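Local coordinates for protein type III secretion system effector HopBA1 (Pseudomonas syringae pv. aptata, PDB 5T09) that acts as a bacterial virulence factor that the Arabidopsis disease resistance protein RBA1 recognizes, enhancing RBA1 self-association and so triggering plant cell death, at residues D54-T66 / W112-A126. Residues are numbered along the deposited sequence; the frame is centred on the assembly and turned at random.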
ATOM      1  N   ASP A  54       4.493  -1.059  -1.994  1.00 37.42           N
ATOM      2  CA  ASP A  54       4.828   0.054  -2.866  1.00 37.41           C
ATOM      3  C   ASP A  54       6.297   0.011  -3.254  1.00 37.99           C
ATOM      4  O   ASP A  54       7.158  -0.379  -2.459  1.00 41.62           O
ATOM      5  CB  ASP A  54       4.524   1.388  -2.189  1.00 39.08           C
ATOM      6  CG  ASP A  54       4.462   2.530  -3.176  1.00 44.51           C
ATOM      7  OD1 ASP A  54       3.751   2.386  -4.195  1.00 37.07           O
ATOM      8  OD2 ASP A  54       5.134   3.559  -2.946  1.00 41.22           O
ATOM      9  N   GLU A  55       6.573   0.404  -4.490  1.00 36.78           N
ATOM     10  CA  GLU A  55       7.914   0.759  -4.939  1.00 39.95           C
ATOM     11  C   GLU A  55       7.870   2.261  -5.182  1.00 39.03           C
ATOM     12  O   GLU A  55       7.294   2.720  -6.174  1.00 42.11           O
ATOM     13  CB  GLU A  55       8.310  -0.008  -6.194  1.00 49.40           C
ATOM     14  CG  GLU A  55       8.230  -1.517  -6.050  1.00 67.13           C
ATOM     15  CD  GLU A  55       8.782  -2.243  -7.260  1.00 71.85           C
ATOM     16  OE1 GLU A  55       9.714  -1.709  -7.904  1.00 65.99           O
ATOM     17  OE2 GLU A  55       8.279  -3.344  -7.572  1.00 68.97           O
ATOM     18  N   HIS A  56       8.449   3.025  -4.260  1.00 37.30           N
ATOM     19  CA  HIS A  56       8.316   4.474  -4.310  1.00 35.69           C
ATOM     20  C   HIS A  56       8.873   5.002  -5.627  1.00 38.23           C
ATOM     21  O   HIS A  56       9.986   4.658  -6.027  1.00 43.79           O
ATOM     22  CB  HIS A  56       9.048   5.119  -3.130  1.00 42.18           C
ATOM     23  CG  HIS A  56       8.630   4.598  -1.791  1.00 38.64           C
ATOM     24  ND1 HIS A  56       7.332   4.237  -1.500  1.00 38.37           N
ATOM     25  CD2 HIS A  56       9.344   4.377  -0.661  1.00 37.96           C
ATOM     26  CE1 HIS A  56       7.264   3.819  -0.247  1.00 37.66           C
ATOM     27  NE2 HIS A  56       8.471   3.894   0.283  1.00 39.41           N
ATOM     28  N   GLY A  57       8.085   5.830  -6.305  1.00 40.04           N
ATOM     29  CA  GLY A  57       8.502   6.459  -7.538  1.00 42.86           C
ATOM     30  C   GLY A  57       7.976   5.801  -8.796  1.00 44.90           C
ATOM     31  O   GLY A  57       8.077   6.397  -9.875  1.00 44.43           O
ATOM     32  N   LYS A  58       7.409   4.602  -8.693  1.00 38.38           N
ATOM     33  CA  LYS A  58       6.957   3.858  -9.861  1.00 39.30           C
ATOM     34  C   LYS A  58       5.505   4.215 -10.152  1.00 39.78           C
ATOM     35  O   LYS A  58       4.622   3.970  -9.323  1.00 41.33           O
ATOM     36  CB  LYS A  58       7.120   2.355  -9.636  1.00 40.34           C
ATOM     37  CG  LYS A  58       8.564   1.911  -9.422  1.00 40.75           C
ATOM     38  CD  LYS A  58       9.449   2.234 -10.620  1.00 45.54           C
ATOM     39  CE  LYS A  58      10.852   1.687 -10.422  1.00 47.86           C
ATOM     40  NZ  LYS A  58      11.741   1.989 -11.571  1.00 51.06           N
ATOM     41  N   LEU A  59       5.265   4.785 -11.336  1.00 41.83           N
ATOM     42  CA  LEU A  59       3.948   5.314 -11.680  1.00 42.03           C
ATOM     43  C   LEU A  59       2.893   4.217 -11.787  1.00 46.75           C
ATOM     44  O   LEU A  59       1.712   4.469 -11.526  1.00 42.62           O
ATOM     45  CB  LEU A  59       4.035   6.081 -13.001  1.00 41.56           C
ATOM     46  CG  LEU A  59       5.002   7.269 -13.017  1.00 53.21           C
ATOM     47  CD1 LEU A  59       5.314   7.699 -14.439  1.00 57.61           C
ATOM     48  CD2 LEU A  59       4.429   8.430 -12.230  1.00 47.53           C
ATOM     49  N   PHE A  60       3.290   3.002 -12.173  1.00 48.63           N
ATOM     50  CA  PHE A  60       2.308   1.959 -12.455  1.00 44.67           C
ATOM     51  C   PHE A  60       1.415   1.679 -11.252  1.00 37.55           C
ATOM     52  O   PHE A  60       0.214   1.434 -11.409  1.00 43.78           O
ATOM     53  CB  PHE A  60       3.015   0.675 -12.893  1.00 51.05           C
ATOM     54  CG  PHE A  60       2.097  -0.504 -13.028  1.00 50.92           C
ATOM     55  CD1 PHE A  60       1.421  -0.740 -14.216  1.00 54.07           C
ATOM     56  CD2 PHE A  60       1.905  -1.376 -11.968  1.00 50.10           C
ATOM     57  CE1 PHE A  60       0.574  -1.820 -14.343  1.00 55.92           C
ATOM     58  CE2 PHE A  60       1.060  -2.460 -12.091  1.00 50.66           C
ATOM     59  CZ  PHE A  60       0.393  -2.681 -13.279  1.00 49.50           C
ATOM     60  N   ILE A  61       1.980   1.700 -10.048  1.00 37.59           N
ATOM     61  CA  ILE A  61       1.279   1.233  -8.854  1.00 42.20           C
ATOM     62  C   ILE A  61       0.167   2.210  -8.483  1.00 46.13           C
ATOM     63  O   ILE A  61      -0.990   1.786  -8.345  1.00 44.09           O
ATOM     64  CB  ILE A  61       2.270   1.004  -7.701  1.00 38.50           C
ATOM     65  CG1 ILE A  61       3.202  -0.159  -8.065  1.00 42.43           C
ATOM     66  CG2 ILE A  61       1.539   0.697  -6.399  1.00 36.05           C
ATOM     67  CD1 ILE A  61       4.391  -0.338  -7.154  1.00 43.46           C
ATOM     68  N   PRO A  62       0.443   3.505  -8.304  1.00 44.45           N
ATOM     69  CA  PRO A  62      -0.663   4.437  -8.020  1.00 40.95           C
ATOM     70  C   PRO A  62      -1.672   4.535  -9.152  1.00 38.59           C
ATOM     71  O   PRO A  62      -2.864   4.728  -8.888  1.00 47.90           O
ATOM     72  CB  PRO A  62       0.052   5.775  -7.774  1.00 39.86           C
ATOM     73  CG  PRO A  62       1.397   5.623  -8.393  1.00 45.77           C
ATOM     74  CD  PRO A  62       1.751   4.177  -8.238  1.00 42.06           C
ATOM     75  N   LYS A  63      -1.236   4.412 -10.407  1.00 45.18           N
ATOM     76  CA  LYS A  63      -2.186   4.377 -11.517  1.00 45.38           C
ATOM     77  C   LYS A  63      -3.111   3.175 -11.406  1.00 47.95           C
ATOM     78  O   LYS A  63      -4.315   3.278 -11.667  1.00 46.10           O
ATOM     79  CB  LYS A  63      -1.443   4.343 -12.851  1.00 50.28           C
ATOM     80  CG  LYS A  63      -0.932   5.689 -13.331  1.00 57.17           C
ATOM     81  CD  LYS A  63      -0.195   5.570 -14.667  1.00 58.89           C
ATOM     82  CE  LYS A  63      -1.095   5.041 -15.782  1.00 63.75           C
ATOM     83  NZ  LYS A  63      -0.401   5.022 -17.104  1.00 64.73           N
ATOM     84  N   LEU A  64      -2.559   2.018 -11.036  1.00 45.12           N
ATOM     85  CA  LEU A  64      -3.384   0.829 -10.863  1.00 53.59           C
ATOM     86  C   LEU A  64      -4.463   1.058  -9.811  1.00 50.01           C
ATOM     87  O   LEU A  64      -5.625   0.692 -10.013  1.00 52.51           O
ATOM     88  CB  LEU A  64      -2.505  -0.362 -10.479  1.00 45.83           C
ATOM     89  CG  LEU A  64      -3.248  -1.646 -10.096  1.00 49.80           C
ATOM     90  CD1 LEU A  64      -4.136  -2.111 -11.239  1.00 47.09           C
ATOM     91  CD2 LEU A  64      -2.258  -2.729  -9.702  1.00 51.60           C
ATOM     92  N   ILE A  65      -4.099   1.668  -8.681  1.00 52.46           N
ATOM     93  CA  ILE A  65      -5.075   1.900  -7.620  1.00 45.51           C
ATOM     94  C   ILE A  65      -6.161   2.858  -8.097  1.00 48.68           C
ATOM     95  O   ILE A  65      -7.352   2.643  -7.845  1.00 47.43           O
ATOM     96  CB  ILE A  65      -4.367   2.411  -6.353  1.00 45.43           C
ATOM     97  CG1 ILE A  65      -3.459   1.307  -5.795  1.00 45.70           C
ATOM     98  CG2 ILE A  65      -5.381   2.847  -5.299  1.00 43.42           C
ATOM     99  CD1 ILE A  65      -2.582   1.730  -4.629  1.00 49.45           C
ATOM    100  N   THR A  66      -5.772   3.926  -8.796  1.00 48.95           N
ATOM    101  CA  THR A  66      -6.757   4.853  -9.350  1.00 53.75           C
ATOM    102  C   THR A  66      -7.791   4.118 -10.194  1.00 62.72           C
ATOM    103  O   THR A  66      -9.000   4.331 -10.048  1.00 66.50           O
ATOM    104  CB  THR A  66      -6.052   5.928 -10.185  1.00 51.07           C
ATOM    105  OG1 THR A  66      -5.193   6.709  -9.345  1.00 49.20           O
ATOM    106  CG2 THR A  66      -7.065   6.852 -10.865  1.00 54.55           C
ATOM    107  N   TRP A 112       7.169  13.366   0.891  1.00 44.48           N
ATOM    108  CA  TRP A 112       7.142  12.381  -0.180  1.00 45.00           C
ATOM    109  C   TRP A 112       7.447  12.933  -1.563  1.00 47.36           C
ATOM    110  O   TRP A 112       7.563  12.141  -2.506  1.00 48.45           O
ATOM    111  CB  TRP A 112       5.777  11.673  -0.196  1.00 43.05           C
ATOM    112  CG  TRP A 112       5.660  10.797   0.990  1.00 38.85           C
ATOM    113  CD1 TRP A 112       5.037  11.084   2.167  1.00 38.30           C
ATOM    114  CD2 TRP A 112       6.239   9.502   1.147  1.00 39.97           C
ATOM    115  NE1 TRP A 112       5.182  10.037   3.044  1.00 43.20           N
ATOM    116  CE2 TRP A 112       5.917   9.053   2.437  1.00 41.46           C
ATOM    117  CE3 TRP A 112       6.994   8.674   0.313  1.00 46.15           C
ATOM    118  CZ2 TRP A 112       6.322   7.810   2.916  1.00 44.27           C
ATOM    119  CZ3 TRP A 112       7.392   7.443   0.787  1.00 38.83           C
ATOM    120  CH2 TRP A 112       7.059   7.023   2.073  1.00 35.22           C
ATOM    121  N   GLY A 113       7.606  14.247  -1.720  1.00 41.67           N
ATOM    122  CA  GLY A 113       7.967  14.789  -3.015  1.00 39.66           C
ATOM    123  C   GLY A 113       9.323  14.325  -3.506  1.00 41.64           C
ATOM    124  O   GLY A 113       9.578  14.356  -4.714  1.00 43.27           O
ATOM    125  N   ARG A 114      10.189  13.874  -2.595  1.00 50.45           N
ATOM    126  CA  ARG A 114      11.525  13.426  -2.969  1.00 51.21           C
ATOM    127  C   ARG A 114      11.493  12.326  -4.020  1.00 42.34           C
ATOM    128  O   ARG A 114      12.476  12.159  -4.750  1.00 53.62           O
ATOM    129  CB  ARG A 114      12.277  12.913  -1.738  1.00 65.07           C
ATOM    130  CG  ARG A 114      12.255  13.839  -0.529  1.00 88.76           C
ATOM    131  CD  ARG A 114      12.152  13.040   0.761  1.00 93.28           C
ATOM    132  NE  ARG A 114      12.165  13.899   1.942  1.00 98.30           N
ATOM    133  CZ  ARG A 114      12.136  13.456   3.194  1.00 99.58           C
ATOM    134  NH1 ARG A 114      12.091  12.154   3.444  1.00 98.55           N
ATOM    135  NH2 ARG A 114      12.152  14.317   4.200  1.00106.68           N
ATOM    136  N   HIS A 115      10.395  11.577  -4.116  1.00 45.78           N
ATOM    137  CA  HIS A 115      10.305  10.435  -5.017  1.00 43.49           C
ATOM    138  C   HIS A 115       9.688  10.777  -6.368  1.00 43.64           C
ATOM    139  O   HIS A 115       9.344   9.861  -7.123  1.00 44.86           O
ATOM    140  CB  HIS A 115       9.507   9.309  -4.358  1.00 41.11           C
ATOM    141  CG  HIS A 115      10.199   8.695  -3.179  1.00 44.24           C
ATOM    142  ND1 HIS A 115      11.335   7.926  -3.303  1.00 43.07           N
ATOM    143  CD2 HIS A 115       9.912   8.730  -1.858  1.00 45.23           C
ATOM    144  CE1 HIS A 115      11.727   7.523  -2.108  1.00 43.17           C
ATOM    145  NE2 HIS A 115      10.879   7.999  -1.213  1.00 44.00           N
ATOM    146  N   GLY A 116       9.550  12.057  -6.695  1.00 43.00           N
ATOM    147  CA  GLY A 116       9.195  12.430  -8.064  1.00 44.33           C
ATOM    148  C   GLY A 116       7.884  13.182  -8.136  1.00 38.64           C
ATOM    149  O   GLY A 116       6.882  12.807  -7.527  1.00 45.51           O
ATOM    150  N   ASP A 117       7.892  14.270  -8.909  1.00 45.49           N
ATOM    151  CA  ASP A 117       6.693  15.091  -9.048  1.00 45.57           C
ATOM    152  C   ASP A 117       5.561  14.302  -9.698  1.00 50.13           C
ATOM    153  O   ASP A 117       4.432  14.285  -9.195  1.00 47.88           O
ATOM    154  CB  ASP A 117       7.011  16.343  -9.857  1.00 43.21           C
ATOM    155  CG  ASP A 117       5.827  17.279  -9.967  1.00 51.04           C
ATOM    156  OD1 ASP A 117       5.610  18.071  -9.027  1.00 53.81           O
ATOM    157  OD2 ASP A 117       5.116  17.223 -10.992  1.00 57.82           O
ATOM    158  N   ALA A 118       5.846  13.643 -10.822  1.00 48.62           N
ATOM    159  CA  ALA A 118       4.823  12.855 -11.501  1.00 47.31           C
ATOM    160  C   ALA A 118       4.254  11.790 -10.577  1.00 39.68           C
ATOM    161  O   ALA A 118       3.032  11.629 -10.466  1.00 43.70           O
ATOM    162  CB  ALA A 118       5.408  12.209 -12.756  1.00 47.54           C
ATOM    163  N   TRP A 119       5.132  11.046  -9.907  1.00 42.38           N
ATOM    164  CA  TRP A 119       4.679  10.005  -8.996  1.00 42.03           C
ATOM    165  C   TRP A 119       3.831  10.588  -7.872  1.00 37.05           C
ATOM    166  O   TRP A 119       2.762  10.061  -7.548  1.00 44.04           O
ATOM    167  CB  TRP A 119       5.884   9.252  -8.437  1.00 38.66           C
ATOM    168  CG  TRP A 119       5.521   8.200  -7.438  1.00 38.10           C
ATOM    169  CD1 TRP A 119       5.068   6.941  -7.697  1.00 36.68           C
ATOM    170  CD2 TRP A 119       5.592   8.319  -6.015  1.00 37.82           C
ATOM    171  NE1 TRP A 119       4.848   6.266  -6.520  1.00 37.65           N
ATOM    172  CE2 TRP A 119       5.167   7.090  -5.472  1.00 36.68           C
ATOM    173  CE3 TRP A 119       5.980   9.344  -5.146  1.00 43.47           C
ATOM    174  CZ2 TRP A 119       5.115   6.860  -4.102  1.00 36.66           C
ATOM    175  CZ3 TRP A 119       5.926   9.115  -3.783  1.00 45.22           C
ATOM    176  CH2 TRP A 119       5.498   7.883  -3.275  1.00 42.08           C
ATOM    177  N   LEU A 120       4.288  11.688  -7.267  1.00 43.09           N
ATOM    178  CA  LEU A 120       3.499  12.314  -6.211  1.00 42.88           C
ATOM    179  C   LEU A 120       2.140  12.748  -6.740  1.00 40.29           C
ATOM    180  O   LEU A 120       1.129  12.653  -6.034  1.00 41.56           O
ATOM    181  CB  LEU A 120       4.243  13.509  -5.616  1.00 41.79           C
ATOM    182  CG  LEU A 120       3.616  14.065  -4.331  1.00 49.83           C
ATOM    183  CD1 LEU A 120       3.798  13.079  -3.181  1.00 57.74           C
ATOM    184  CD2 LEU A 120       4.189  15.421  -3.960  1.00 57.23           C
ATOM    185  N   ASP A 121       2.094  13.229  -7.984  1.00 42.87           N
ATOM    186  CA  ASP A 121       0.814  13.564  -8.600  1.00 47.28           C
ATOM    187  C   ASP A 121      -0.071  12.328  -8.722  1.00 42.03           C
ATOM    188  O   ASP A 121      -1.263  12.366  -8.392  1.00 48.85           O
ATOM    189  CB  ASP A 121       1.048  14.199  -9.971  1.00 65.11           C
ATOM    190  CG  ASP A 121      -0.237  14.654 -10.629  1.00 81.68           C
ATOM    191  OD1 ASP A 121      -0.867  13.839 -11.336  1.00 97.96           O
ATOM    192  OD2 ASP A 121      -0.618  15.828 -10.441  1.00 82.94           O
ATOM    193  N   LYS A 122       0.498  11.214  -9.197  1.00 44.54           N
ATOM    194  CA  LYS A 122      -0.292   9.994  -9.355  1.00 41.38           C
ATOM    195  C   LYS A 122      -0.719   9.431  -8.005  1.00 40.23           C
ATOM    196  O   LYS A 122      -1.836   8.916  -7.866  1.00 41.14           O
ATOM    197  CB  LYS A 122       0.497   8.949 -10.147  1.00 43.97           C
ATOM    198  CG  LYS A 122       0.726   9.310 -11.613  1.00 51.87           C
ATOM    199  CD  LYS A 122      -0.595   9.480 -12.349  1.00 59.18           C
ATOM    200  CE  LYS A 122      -0.419   9.493 -13.859  1.00 64.70           C
ATOM    201  NZ  LYS A 122      -1.737   9.590 -14.552  1.00 64.24           N
ATOM    202  N   VAL A 123       0.154   9.507  -6.999  1.00 40.45           N
ATOM    203  CA  VAL A 123      -0.236   9.082  -5.657  1.00 37.59           C
ATOM    204  C   VAL A 123      -1.422   9.908  -5.175  1.00 39.67           C
ATOM    205  O   VAL A 123      -2.400   9.374  -4.645  1.00 39.30           O
ATOM    206  CB  VAL A 123       0.956   9.188  -4.688  1.00 35.99           C
ATOM    207  CG1 VAL A 123       0.509   8.926  -3.246  1.00 35.40           C
ATOM    208  CG2 VAL A 123       2.044   8.208  -5.080  1.00 34.98           C
ATOM    209  N   SER A 124      -1.350  11.228  -5.358  1.00 41.20           N
ATOM    210  CA  SER A 124      -2.451  12.091  -4.945  1.00 41.49           C
ATOM    211  C   SER A 124      -3.733  11.745  -5.691  1.00 43.45           C
ATOM    212  O   SER A 124      -4.813  11.690  -5.090  1.00 47.16           O
ATOM    213  CB  SER A 124      -2.077  13.555  -5.170  1.00 51.00           C
ATOM    214  OG  SER A 124      -0.895  13.884  -4.458  1.00 47.59           O
ATOM    215  N   GLU A 125      -3.640  11.508  -7.003  1.00 44.29           N
ATOM    216  CA  GLU A 125      -4.824  11.110  -7.760  1.00 46.56           C
ATOM    217  C   GLU A 125      -5.415   9.815  -7.213  1.00 46.10           C
ATOM    218  O   GLU A 125      -6.640   9.669  -7.125  1.00 48.02           O
ATOM    219  CB  GLU A 125      -4.485  10.952  -9.245  1.00 47.56           C
ATOM    220  CG  GLU A 125      -5.704  10.687 -10.120  1.00 55.55           C
ATOM    221  CD  GLU A 125      -5.349  10.403 -11.571  1.00 64.97           C
ATOM    222  OE1 GLU A 125      -4.215   9.951 -11.838  1.00 59.66           O
ATOM    223  OE2 GLU A 125      -6.213  10.629 -12.447  1.00 72.41           O
ATOM    224  N   ALA A 126      -4.559   8.863  -6.834  1.00 43.83           N
ATOM    225  CA  ALA A 126      -5.052   7.584  -6.329  1.00 43.48           C
ATOM    226  C   ALA A 126      -5.785   7.757  -5.004  1.00 43.42           C
ATOM    227  O   ALA A 126      -6.855   7.172  -4.799  1.00 44.72           O
ATOM    228  CB  ALA A 126      -3.894   6.599  -6.177  1.00 41.27           C
TER
HETATM  229  O   HOH W   1       4.448   3.604  -6.273  1.00 34.82           O
HETATM  230  O   HOH W   2       9.442   8.953  -9.855  1.00 44.65           O
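W119 lies with one ring face under the backbone of H56 and G57. G57 CA sits 3.5 Å from the centroid of its five-membered ring, a CH-pi contact over the face. V123 CG2, from the next turn of the same helix, covers the opposite face. With CG anti to the backbone N (chi1 177°), the indole extends across to the 55-58 type II turn. Its NE1 gives a hydrogen bond of 2.7 Å to a water near D54 OD1 and E55 O, with more acceptors around it than protons. D54 OD1 also bonds W188, and D54 OD2 accepts from H56 ND1 at 2.7 Å. That bond holds the H56 ring by its edge. W112 points its CZ3 edge at one face of H56, edge-to-face with planes at 71°. H56 CB stands over the centre of the H115 ring, 3.6 Å from its centroid. In the EreA/ChaN-like alpha-beta fold, this cluster lies at the C-terminal end of parallel strand 49-54 in the central sheet. Helices 60-74 and 117-132 pack side by side there; over 60-66 and 117-126 their axes come within 8.2 Å, at 21°. P62 is the knob, seated in a hole formed by W119, K122, V123 and A126. W188 of strand 184-190 also touches P62. L59 CD2 lies against the backbone at A118 and W119. The K63 and K122 chains touch through their methylenes. At T66, OG1 bonds back to P62 O and packs on A126 CA, while CG2 meets the E125 side chain. A second water joins G57 O to H115 O, and N239 also bonds G57 O.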